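Local atomic coordinates of Crov588 (Cafeteriavirus, PDB entry 6NYR), a protein that is of unknown function but folds as a circular solenoid of leucine-rich (FNIP) repeats, an architecture consistent with a scaffold for binding other molecules. Residues Leu601-Asn615 / Leu623-Asn637. Numbering follows the deposited sequence.
Sequences LPNGLTYLTFGLRFN and LPCSLTHLTFGWYFN
Strands 607-609 and 629-631 run parallel, their axes 4.8 Å apart and their directions 3° from each other, and Y607, L608 and T609 pair in register with H629, L630 and T631. The ladder is read from L608 N to H629 O, T631 N to L608 O and F610 N to T631 O. Before it, T606 O accepts two backbone donors, H629 N nearly end-on and T628 N on a lone pair in the carbonyl plane.

On the face bearing Y607 and H629, the two rings form an offset stack, centroids 4.2 Å apart and planes at 10°. H629 CB lies over the centre of the tyrosine ring, while Y607 OH reaches over the imidazole. T628 OG1 and H629 ND1 share a hydrogen bond of 2.8 Å at the imidazole edge, which should limit its rotation. Y607 also stacks on H585, continuing the column into the preceding strand. A water joins T609 OG1, T631 OG1 and L608 O.

The 22-residue offset, with the in-register parallel pairing, fits successive coils of a leucine-rich-repeat solenoid of the FNIP family. Inside the coils, L608 CB meets L627 CD1 at 3.4 Å, the two side chains crossing at about a right angle. F610 and F632 are nearly parallel but slid apart, their centroids 5.2 Å apart.

At the P602-L605 and P624-L627 turns, N603 OD1 accepts C625 N at 3.2 Å on an in-plane lone pair. Beyond the strands, L612, with CG anti to its nitrogen (chi1 -174°), brings CD2 over one face of Y635, 3.5 Å from the ring centroid, while R613 NH1 approaches that ring's edge.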
loop_
_atom_site.group_PDB
_atom_site.type_symbol
_atom_site.label_atom_id
_atom_site.label_comp_id
_atom_site.label_asym_id
_atom_site.label_seq_id
_atom_site.Cartn_x
_atom_site.Cartn_y
_atom_site.Cartn_z
ATOM N N LEU A 601 23.735 12.601 28.473
ATOM C CA LEU A 601 23.440 12.032 27.162
ATOM C C LEU A 601 24.701 11.397 26.590
ATOM O O LEU A 601 25.731 12.077 26.490
ATOM C CB LEU A 601 22.924 13.114 26.223
ATOM C CG LEU A 601 21.652 13.854 26.635
ATOM C CD1 LEU A 601 21.293 14.916 25.601
ATOM C CD2 LEU A 601 20.493 12.892 26.802
ATOM N N PRO A 602 24.679 10.116 26.223
ATOM C CA PRO A 602 25.876 9.495 25.638
ATOM C C PRO A 602 26.404 10.291 24.454
ATOM O O PRO A 602 25.647 10.690 23.565
ATOM C CB PRO A 602 25.384 8.108 25.207
ATOM C CG PRO A 602 24.227 7.820 26.097
ATOM C CD PRO A 602 23.580 9.145 26.409
ATOM N N ASN A 603 27.721 10.525 24.446
ATOM C CA ASN A 603 28.322 11.351 23.405
ATOM C C ASN A 603 28.188 10.721 22.023
ATOM O O ASN A 603 28.176 11.442 21.019
ATOM C CB ASN A 603 29.795 11.605 23.730
ATOM C CG ASN A 603 29.990 12.773 24.679
ATOM O OD1 ASN A 603 29.500 13.879 24.429
ATOM N ND2 ASN A 603 30.700 12.535 25.776
ATOM N N GLY A 604 28.088 9.397 21.947
ATOM C CA GLY A 604 27.928 8.730 20.671
ATOM C C GLY A 604 26.532 8.758 20.105
ATOM O O GLY A 604 26.293 8.234 19.011
ATOM N N LEU A 605 25.598 9.374 20.825
ATOM C CA LEU A 605 24.222 9.496 20.361
ATOM C C LEU A 605 24.179 10.329 19.092
ATOM O O LEU A 605 24.780 11.402 19.019
ATOM C CB LEU A 605 23.377 10.129 21.462
ATOM C CG LEU A 605 21.862 9.973 21.433
ATOM C CD1 LEU A 605 21.395 8.559 21.635
ATOM C CD2 LEU A 605 21.283 10.883 22.536
ATOM N N THR A 606 23.469 9.828 18.085
ATOM C CA THR A 606 23.334 10.538 16.822
ATOM C C THR A 606 21.962 11.156 16.616
ATOM O O THR A 606 21.859 12.198 15.965
ATOM C CB THR A 606 23.626 9.593 15.646
ATOM O OG1 THR A 606 22.761 8.450 15.723
ATOM C CG2 THR A 606 25.079 9.137 15.668
ATOM N N TYR A 607 20.912 10.546 17.156
ATOM C CA TYR A 607 19.539 11.006 16.965
ATOM C C TYR A 607 18.913 11.259 18.327
ATOM O O TYR A 607 18.851 10.354 19.166
ATOM C CB TYR A 607 18.738 9.971 16.168
ATOM C CG TYR A 607 18.958 10.079 14.674
ATOM C CD1 TYR A 607 20.224 9.925 14.126
ATOM C CD2 TYR A 607 17.899 10.322 13.812
ATOM C CE1 TYR A 607 20.433 10.029 12.764
ATOM C CE2 TYR A 607 18.096 10.423 12.447
ATOM C CZ TYR A 607 19.364 10.272 11.929
ATOM O OH TYR A 607 19.561 10.370 10.569
ATOM N N LEU A 608 18.473 12.492 18.553
ATOM C CA LEU A 608 17.843 12.890 19.802
ATOM C C LEU A 608 16.525 13.581 19.498
ATOM O O LEU A 608 16.489 14.544 18.722
ATOM C CB LEU A 608 18.754 13.825 20.598
ATOM C CG LEU A 608 18.261 14.249 21.978
ATOM C CD1 LEU A 608 17.956 13.014 22.811
ATOM C CD2 LEU A 608 19.301 15.121 22.654
ATOM N N THR A 609 15.445 13.084 20.092
ATOM C CA THR A 609 14.125 13.669 19.899
ATOM C C THR A 609 13.478 13.910 21.255
ATOM O O THR A 609 13.224 12.961 22.004
ATOM C CB THR A 609 13.239 12.767 19.033
ATOM O OG1 THR A 609 13.853 12.574 17.752
ATOM C CG2 THR A 609 11.862 13.391 18.838
ATOM N N PHE A 610 13.213 15.177 21.563
ATOM C CA PHE A 610 12.410 15.555 22.715
ATOM C C PHE A 610 10.938 15.586 22.319
ATOM O O PHE A 610 10.591 15.777 21.150
ATOM C CB PHE A 610 12.848 16.918 23.251
ATOM C CG PHE A 610 14.263 16.939 23.746
ATOM C CD1 PHE A 610 14.571 16.517 25.029
ATOM C CD2 PHE A 610 15.291 17.375 22.925
ATOM C CE1 PHE A 610 15.876 16.532 25.485
ATOM C CE2 PHE A 610 16.597 17.391 23.376
ATOM C CZ PHE A 610 16.888 16.968 24.656
ATOM N N GLY A 611 10.072 15.383 23.305
ATOM C CA GLY A 611 8.643 15.313 23.084
ATOM C C GLY A 611 7.942 16.652 23.200
ATOM O O GLY A 611 8.564 17.716 23.211
ATOM N N LEU A 612 6.614 16.585 23.325
ATOM C CA LEU A 612 5.779 17.775 23.183
ATOM C C LEU A 612 6.096 18.814 24.250
ATOM O O LEU A 612 6.243 20.004 23.946
ATOM C CB LEU A 612 4.300 17.378 23.238
ATOM C CG LEU A 612 3.249 18.450 22.959
ATOM C CD1 LEU A 612 1.952 17.803 22.454
ATOM C CD2 LEU A 612 2.947 19.302 24.183
ATOM N N ARG A 613 6.201 18.389 25.504
ATOM C CA ARG A 613 6.219 19.318 26.626
ATOM C C ARG A 613 7.618 19.716 27.088
ATOM O O ARG A 613 7.734 20.550 27.992
ATOM C CB ARG A 613 5.444 18.714 27.808
ATOM C CG ARG A 613 3.954 18.550 27.539
ATOM C CD ARG A 613 3.194 17.992 28.736
ATOM N NE ARG A 613 1.750 18.137 28.562
ATOM C CZ ARG A 613 1.086 19.276 28.742
ATOM N NH1 ARG A 613 1.737 20.373 29.102
ATOM N NH2 ARG A 613 -0.227 19.316 28.563
ATOM N N PHE A 614 8.677 19.175 26.488
ATOM C CA PHE A 614 10.025 19.494 26.947
ATOM C C PHE A 614 10.343 20.965 26.695
ATOM O O PHE A 614 10.104 21.486 25.602
ATOM C CB PHE A 614 11.064 18.616 26.252
ATOM C CG PHE A 614 12.481 18.947 26.636
ATOM C CD1 PHE A 614 13.071 18.355 27.745
ATOM C CD2 PHE A 614 13.217 19.861 25.901
ATOM C CE1 PHE A 614 14.369 18.663 28.100
ATOM C CE2 PHE A 614 14.518 20.174 26.259
ATOM C CZ PHE A 614 15.089 19.571 27.359
ATOM N N ASN A 615 10.895 21.632 27.708
ATOM C CA ASN A 615 11.148 23.067 27.640
ATOM C C ASN A 615 12.144 23.478 28.718
ATOM O O ASN A 615 11.851 24.342 29.551
ATOM C CB ASN A 615 9.830 23.834 27.783
ATOM C CG ASN A 615 9.990 25.338 27.580
ATOM O OD1 ASN A 615 9.114 26.118 27.949
ATOM N ND2 ASN A 615 11.110 25.744 27.003
ATOM N N LEU A 623 24.710 18.437 25.044
ATOM C CA LEU A 623 24.318 17.665 23.870
ATOM C C LEU A 623 25.457 16.743 23.438
ATOM O O LEU A 623 26.631 17.108 23.550
ATOM C CB LEU A 623 23.944 18.602 22.726
ATOM C CG LEU A 623 22.653 19.393 22.930
ATOM C CD1 LEU A 623 22.343 20.240 21.702
ATOM C CD2 LEU A 623 21.482 18.478 23.240
ATOM N N PRO A 624 25.138 15.543 22.954
ATOM C CA PRO A 624 26.198 14.594 22.580
ATOM C C PRO A 624 27.102 15.123 21.474
ATOM O O PRO A 624 26.649 15.791 20.539
ATOM C CB PRO A 624 25.420 13.348 22.124
ATOM C CG PRO A 624 24.099 13.449 22.834
ATOM C CD PRO A 624 23.794 14.936 22.879
ATOM N N CYS A 625 28.392 14.778 21.574
ATOM C CA CYS A 625 29.394 15.239 20.623
ATOM C C CYS A 625 29.288 14.587 19.250
ATOM O O CYS A 625 29.944 15.060 18.314
ATOM C CB CYS A 625 30.799 14.976 21.167
ATOM S SG CYS A 625 31.167 15.764 22.743
ATOM N N SER A 626 28.523 13.510 19.106
ATOM C CA SER A 626 28.325 12.883 17.805
ATOM C C SER A 626 26.983 13.224 17.188
ATOM O O SER A 626 26.674 12.740 16.093
ATOM C CB SER A 626 28.441 11.358 17.906
ATOM O OG SER A 626 29.789 10.947 17.972
ATOM N N LEU A 627 26.186 14.046 17.853
ATOM C CA LEU A 627 24.795 14.204 17.464
ATOM C C LEU A 627 24.684 14.837 16.087
ATOM O O LEU A 627 25.351 15.836 15.794
ATOM C CB LEU A 627 24.052 15.050 18.490
ATOM C CG LEU A 627 22.538 15.055 18.271
ATOM C CD1 LEU A 627 21.841 14.688 19.566
ATOM C CD2 LEU A 627 22.095 16.406 17.766
ATOM N N THR A 628 23.818 14.258 15.249
ATOM C CA THR A 628 23.589 14.747 13.904
ATOM C C THR A 628 22.175 15.249 13.669
ATOM O O THR A 628 21.978 16.067 12.759
ATOM C CB THR A 628 23.872 13.642 12.873
ATOM O OG1 THR A 628 23.051 12.500 13.164
ATOM C CG2 THR A 628 25.341 13.234 12.896
ATOM N N HIS A 629 21.195 14.787 14.445
ATOM C CA HIS A 629 19.791 15.102 14.204
ATOM C C HIS A 629 19.119 15.388 15.539
ATOM O O HIS A 629 18.913 14.476 16.348
ATOM C CB HIS A 629 19.103 13.949 13.472
ATOM C CG HIS A 629 19.558 13.780 12.055
ATOM N ND1 HIS A 629 20.834 13.383 11.721
ATOM C CD2 HIS A 629 18.905 13.963 10.883
ATOM C CE1 HIS A 629 20.948 13.325 10.407
ATOM N NE2 HIS A 629 19.791 13.673 9.874
ATOM N N LEU A 630 18.762 16.652 15.755
ATOM C CA LEU A 630 18.179 17.115 17.008
ATOM C C LEU A 630 16.778 17.632 16.735
ATOM O O LEU A 630 16.598 18.538 15.915
ATOM C CB LEU A 630 19.035 18.216 17.632
ATOM C CG LEU A 630 18.501 18.828 18.929
ATOM C CD1 LEU A 630 18.321 17.760 19.994
ATOM C CD2 LEU A 630 19.420 19.938 19.411
ATOM N N THR A 631 15.790 17.060 17.416
ATOM C CA THR A 631 14.397 17.429 17.226
ATOM C C THR A 631 13.777 17.837 18.555
ATOM O O THR A 631 13.842 17.085 19.535
ATOM C CB THR A 631 13.600 16.274 16.610
ATOM O OG1 THR A 631 14.166 15.924 15.341
ATOM C CG2 THR A 631 12.145 16.675 16.420
ATOM N N PHE A 632 13.184 19.024 18.577
ATOM C CA PHE A 632 12.454 19.529 19.727
ATOM C C PHE A 632 10.958 19.483 19.449
ATOM O O PHE A 632 10.514 19.363 18.304
ATOM C CB PHE A 632 12.868 20.962 20.053
ATOM C CG PHE A 632 14.235 21.072 20.641
ATOM C CD1 PHE A 632 14.455 20.781 21.977
ATOM C CD2 PHE A 632 15.310 21.457 19.855
ATOM C CE1 PHE A 632 15.721 20.879 22.518
ATOM C CE2 PHE A 632 16.572 21.554 20.393
ATOM C CZ PHE A 632 16.777 21.264 21.723
ATOM N N GLY A 633 10.179 19.601 20.522
ATOM C CA GLY A 633 8.741 19.475 20.453
ATOM C C GLY A 633 8.034 20.820 20.359
ATOM O O GLY A 633 8.644 21.880 20.264
ATOM N N TRP A 634 6.699 20.736 20.401
ATOM C CA TRP A 634 5.845 21.912 20.237
ATOM C C TRP A 634 6.189 22.993 21.249
ATOM O O TRP A 634 6.388 24.157 20.886
ATOM C CB TRP A 634 4.391 21.454 20.384
ATOM C CG TRP A 634 3.316 22.362 19.894
ATOM C CD1 TRP A 634 3.458 23.540 19.226
ATOM C CD2 TRP A 634 1.906 22.146 20.033
ATOM N NE1 TRP A 634 2.223 24.077 18.945
ATOM C CE2 TRP A 634 1.254 23.236 19.430
ATOM C CE3 TRP A 634 1.133 21.133 20.612
ATOM C CZ2 TRP A 634 -0.136 23.342 19.386
ATOM C CZ3 TRP A 634 -0.244 21.243 20.570
ATOM C CH2 TRP A 634 -0.865 22.341 19.965
ATOM N N TYR A 635 6.292 22.624 22.521
ATOM C CA TYR A 635 6.363 23.604 23.596
ATOM C C TYR A 635 7.783 24.077 23.904
ATOM O O TYR A 635 7.959 24.904 24.805
ATOM C CB TYR A 635 5.726 23.022 24.869
ATOM C CG TYR A 635 4.217 22.863 24.806
ATOM C CD1 TYR A 635 3.496 23.295 23.702
ATOM C CD2 TYR A 635 3.514 22.293 25.860
ATOM C CE1 TYR A 635 2.119 23.157 23.642
ATOM C CE2 TYR A 635 2.134 22.152 25.811
ATOM C CZ TYR A 635 1.443 22.586 24.698
ATOM O OH TYR A 635 0.075 22.451 24.635
ATOM N N PHE A 636 8.794 23.603 23.176
ATOM C CA PHE A 636 10.161 24.012 23.467
ATOM C C PHE A 636 10.363 25.479 23.102
ATOM O O PHE A 636 10.120 25.887 21.961
ATOM C CB PHE A 636 11.166 23.153 22.704
ATOM C CG PHE A 636 12.598 23.570 22.913
ATOM C CD1 PHE A 636 13.272 23.228 24.073
ATOM C CD2 PHE A 636 13.263 24.313 21.954
ATOM C CE1 PHE A 636 14.589 23.612 24.267
ATOM C CE2 PHE A 636 14.576 24.702 22.143
ATOM C CZ PHE A 636 15.241 24.349 23.300
ATOM N N ASN A 637 10.818 26.264 24.072
ATOM C CA ASN A 637 10.842 27.719 23.958
ATOM C C ASN A 637 12.069 28.271 24.680
ATOM O O ASN A 637 11.976 29.054 25.626
ATOM C CB ASN A 637 9.550 28.296 24.531
ATOM C CG ASN A 637 9.221 29.664 23.982
ATOM O OD1 ASN A 637 9.509 29.963 22.822
ATOM N ND2 ASN A 637 8.618 30.510 24.811
HETATM O O HOH W 1 15.936 13.409 15.929
#